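Local coordinates for protein helix-turn-helix transcriptional regulator (Pseudomonas aeruginosa, PDB 5XHX) that probably binds DNA as a LuxR-family autoinducer transcriptional regulator, of which this construct is the N-terminal ligand-binding domain, at residues F27-L32 / K171-F176. Residues are numbered along the deposited sequence; the frame is centred on the assembly and turned at random.
Sequences FFWRIL and KKRIHF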
loop_
_atom_site.group_PDB
_atom_site.type_symbol
_atom_site.label_atom_id
_atom_site.label_comp_id
_atom_site.label_asym_id
_atom_site.label_seq_id
_atom_site.Cartn_x
_atom_site.Cartn_y
_atom_site.Cartn_z
ATOM N N PHE A 27 9.311 -7.118 9.102
ATOM C CA PHE A 27 8.409 -6.765 10.189
ATOM C C PHE A 27 7.052 -6.260 9.705
ATOM O O PHE A 27 6.334 -5.625 10.484
ATOM C CB PHE A 27 9.061 -5.703 11.079
ATOM C CG PHE A 27 9.759 -4.610 10.305
ATOM C CD1 PHE A 27 9.092 -3.446 9.967
ATOM C CD2 PHE A 27 11.079 -4.762 9.897
ATOM C CE1 PHE A 27 9.730 -2.439 9.249
ATOM C CE2 PHE A 27 11.725 -3.769 9.178
ATOM C CZ PHE A 27 11.047 -2.600 8.857
ATOM N N PHE A 28 6.688 -6.516 8.446
ATOM C CA PHE A 28 5.426 -5.991 7.921
ATOM C C PHE A 28 4.228 -6.447 8.754
ATOM O O PHE A 28 3.377 -5.635 9.121
ATOM C CB PHE A 28 5.230 -6.408 6.466
ATOM C CG PHE A 28 3.812 -6.214 5.978
ATOM C CD1 PHE A 28 3.354 -4.942 5.616
ATOM C CD2 PHE A 28 2.927 -7.292 5.906
ATOM C CE1 PHE A 28 2.048 -4.752 5.187
ATOM C CE2 PHE A 28 1.609 -7.105 5.474
ATOM C CZ PHE A 28 1.175 -5.834 5.110
ATOM N N TRP A 29 4.124 -7.754 9.036
ATOM C CA TRP A 29 2.941 -8.244 9.745
ATOM C C TRP A 29 2.853 -7.664 11.148
ATOM O O TRP A 29 1.755 -7.377 11.639
ATOM C CB TRP A 29 2.938 -9.778 9.795
ATOM C CG TRP A 29 2.768 -10.370 8.444
ATOM C CD1 TRP A 29 3.719 -10.981 7.701
ATOM C CD2 TRP A 29 1.575 -10.353 7.639
ATOM N NE1 TRP A 29 3.196 -11.385 6.502
ATOM C CE2 TRP A 29 1.879 -11.013 6.441
ATOM C CE3 TRP A 29 0.272 -9.881 7.841
ATOM C CZ2 TRP A 29 0.938 -11.189 5.420
ATOM C CZ3 TRP A 29 -0.665 -10.063 6.833
ATOM C CH2 TRP A 29 -0.327 -10.703 5.639
ATOM N N ARG A 30 3.998 -7.495 11.820
ATOM C CA ARG A 30 3.985 -6.829 13.119
ATOM C C ARG A 30 3.423 -5.416 13.006
ATOM O O ARG A 30 2.624 -4.993 13.850
ATOM C CB ARG A 30 5.390 -6.799 13.735
ATOM C CG ARG A 30 5.396 -6.167 15.144
ATOM C CD ARG A 30 6.786 -6.107 15.804
ATOM N NE ARG A 30 7.789 -5.454 14.965
ATOM C CZ ARG A 30 8.048 -4.145 14.966
ATOM N NH1 ARG A 30 7.378 -3.322 15.765
ATOM N NH2 ARG A 30 8.985 -3.656 14.159
ATOM N N ILE A 31 3.800 -4.680 11.955
ATOM C CA ILE A 31 3.315 -3.304 11.820
ATOM C C ILE A 31 1.828 -3.285 11.481
ATOM O O ILE A 31 1.080 -2.431 11.966
ATOM C CB ILE A 31 4.140 -2.529 10.773
ATOM C CG1 ILE A 31 5.626 -2.511 11.161
ATOM C CG2 ILE A 31 3.594 -1.078 10.636
ATOM C CD1 ILE A 31 5.867 -1.992 12.560
ATOM N N LEU A 32 1.370 -4.229 10.655
ATOM C CA LEU A 32 -0.057 -4.302 10.348
ATOM C C LEU A 32 -0.875 -4.612 11.601
ATOM O O LEU A 32 -1.876 -3.941 11.893
ATOM C CB LEU A 32 -0.295 -5.348 9.249
ATOM C CG LEU A 32 -1.765 -5.627 8.887
ATOM C CD1 LEU A 32 -2.543 -4.334 8.616
ATOM C CD2 LEU A 32 -1.839 -6.558 7.687
ATOM N N LYS A 171 -2.877 -9.011 0.227
ATOM C CA LYS A 171 -2.666 -9.627 -1.080
ATOM C C LYS A 171 -1.368 -9.132 -1.713
ATOM O O LYS A 171 -0.590 -9.925 -2.259
ATOM C CB LYS A 171 -3.871 -9.332 -1.985
ATOM C CG LYS A 171 -3.811 -9.963 -3.378
ATOM C CD LYS A 171 -3.564 -11.468 -3.319
ATOM C CE LYS A 171 -4.012 -12.173 -4.600
ATOM N NZ LYS A 171 -5.486 -12.465 -4.591
ATOM N N LYS A 172 -1.088 -7.829 -1.602
ATOM C CA LYS A 172 0.136 -7.298 -2.192
ATOM C C LYS A 172 1.370 -7.775 -1.438
ATOM O O LYS A 172 2.426 -7.982 -2.047
ATOM C CB LYS A 172 0.077 -5.766 -2.238
ATOM C CG LYS A 172 -0.936 -5.237 -3.253
ATOM C CD LYS A 172 -0.617 -5.776 -4.645
ATOM C CE LYS A 172 -1.621 -5.302 -5.684
ATOM N NZ LYS A 172 -2.824 -6.177 -5.781
ATOM N N ARG A 173 1.250 -8.006 -0.130
ATOM C CA ARG A 173 2.407 -8.484 0.623
ATOM C C ARG A 173 2.938 -9.820 0.099
ATOM O O ARG A 173 4.133 -10.093 0.252
ATOM C CB ARG A 173 2.054 -8.560 2.115
ATOM C CG ARG A 173 3.035 -9.328 2.996
ATOM C CD ARG A 173 4.444 -8.730 3.029
ATOM N NE ARG A 173 5.316 -9.499 3.917
ATOM C CZ ARG A 173 6.500 -9.088 4.374
ATOM N NH1 ARG A 173 6.981 -7.903 4.025
ATOM N NH2 ARG A 173 7.206 -9.864 5.192
ATOM N N ILE A 174 2.105 -10.626 -0.570
ATOM C CA ILE A 174 2.546 -11.934 -1.072
ATOM C C ILE A 174 3.750 -11.811 -2.003
ATOM O O ILE A 174 4.627 -12.686 -2.020
ATOM C CB ILE A 174 1.387 -12.655 -1.787
ATOM C CG1 ILE A 174 0.360 -13.133 -0.775
ATOM C CG2 ILE A 174 1.905 -13.837 -2.609
ATOM C CD1 ILE A 174 0.980 -13.805 0.408
ATOM N N HIS A 175 3.815 -10.744 -2.777
ATOM C CA HIS A 175 4.933 -10.502 -3.655
ATOM C C HIS A 175 6.247 -10.383 -2.959
ATOM O O HIS A 175 7.257 -10.616 -3.551
ATOM C CB HIS A 175 4.691 -9.268 -4.482
ATOM C CG HIS A 175 3.520 -9.404 -5.372
ATOM N ND1 HIS A 175 3.556 -10.152 -6.519
ATOM C CD2 HIS A 175 2.264 -8.943 -5.260
ATOM C CE1 HIS A 175 2.373 -10.131 -7.087
ATOM N NE2 HIS A 175 1.566 -9.414 -6.337
ATOM N N PHE A 176 6.228 -10.026 -1.702
ATOM C CA PHE A 176 7.447 -9.892 -0.971
ATOM C C PHE A 176 7.653 -11.013 0.012
ATOM O O PHE A 176 8.502 -10.925 0.845
ATOM C CB PHE A 176 7.493 -8.553 -0.276
ATOM C CG PHE A 176 7.237 -7.400 -1.185
ATOM C CD1 PHE A 176 8.229 -6.920 -1.993
ATOM C CD2 PHE A 176 6.016 -6.819 -1.247
ATOM C CE1 PHE A 176 8.002 -5.905 -2.822
ATOM C CE2 PHE A 176 5.789 -5.787 -2.082
ATOM C CZ PHE A 176 6.785 -5.328 -2.875
#
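One face of the R173 guanidinium is covered by CB of F28, which stands 3.3 Å above the plane, toward the rim, and 3.4 Å from NH1 of R173. The F28 ring is turned only 19° from the guanidinium plane, but lies beside the aliphatic part of the arginine: CD2 and CE2 of F28 each lie 3.6 Å from CG of R173. One face of the W29 indole has CD2 of F28 over its centre, 3.8 Å above the plane, while CE2 of W29 lies at the edge of the F28 ring. CZ2 of W29 adds a contact of 3.7 Å to CG of R173, with the indole and guanidinium planes 86° apart. The R173 chain is bent by rotation about its CB–CG bond (chi2 62°), which lets its methylenes run along F28 while the charged end reaches the loop between helices 11-21 and 28-36. There NH1 donates to the backbone oxygens of L23 and R25, and NE forms a salt bridge with E177, whose OE2 also accepts from NE1 of W29. These partners fix the rotation of a buried guanidinium and probably stabilise its charge. Helix 28-36 and the C-terminal part of helix 153-173 pack here on one side of the antiparallel sheet, as in the alpha-beta-alpha ligand-binding domains of LuxR-type regulators; W29 rests on strands 44-50 and 140-147, and L19 of helix 11-21 packs on F28.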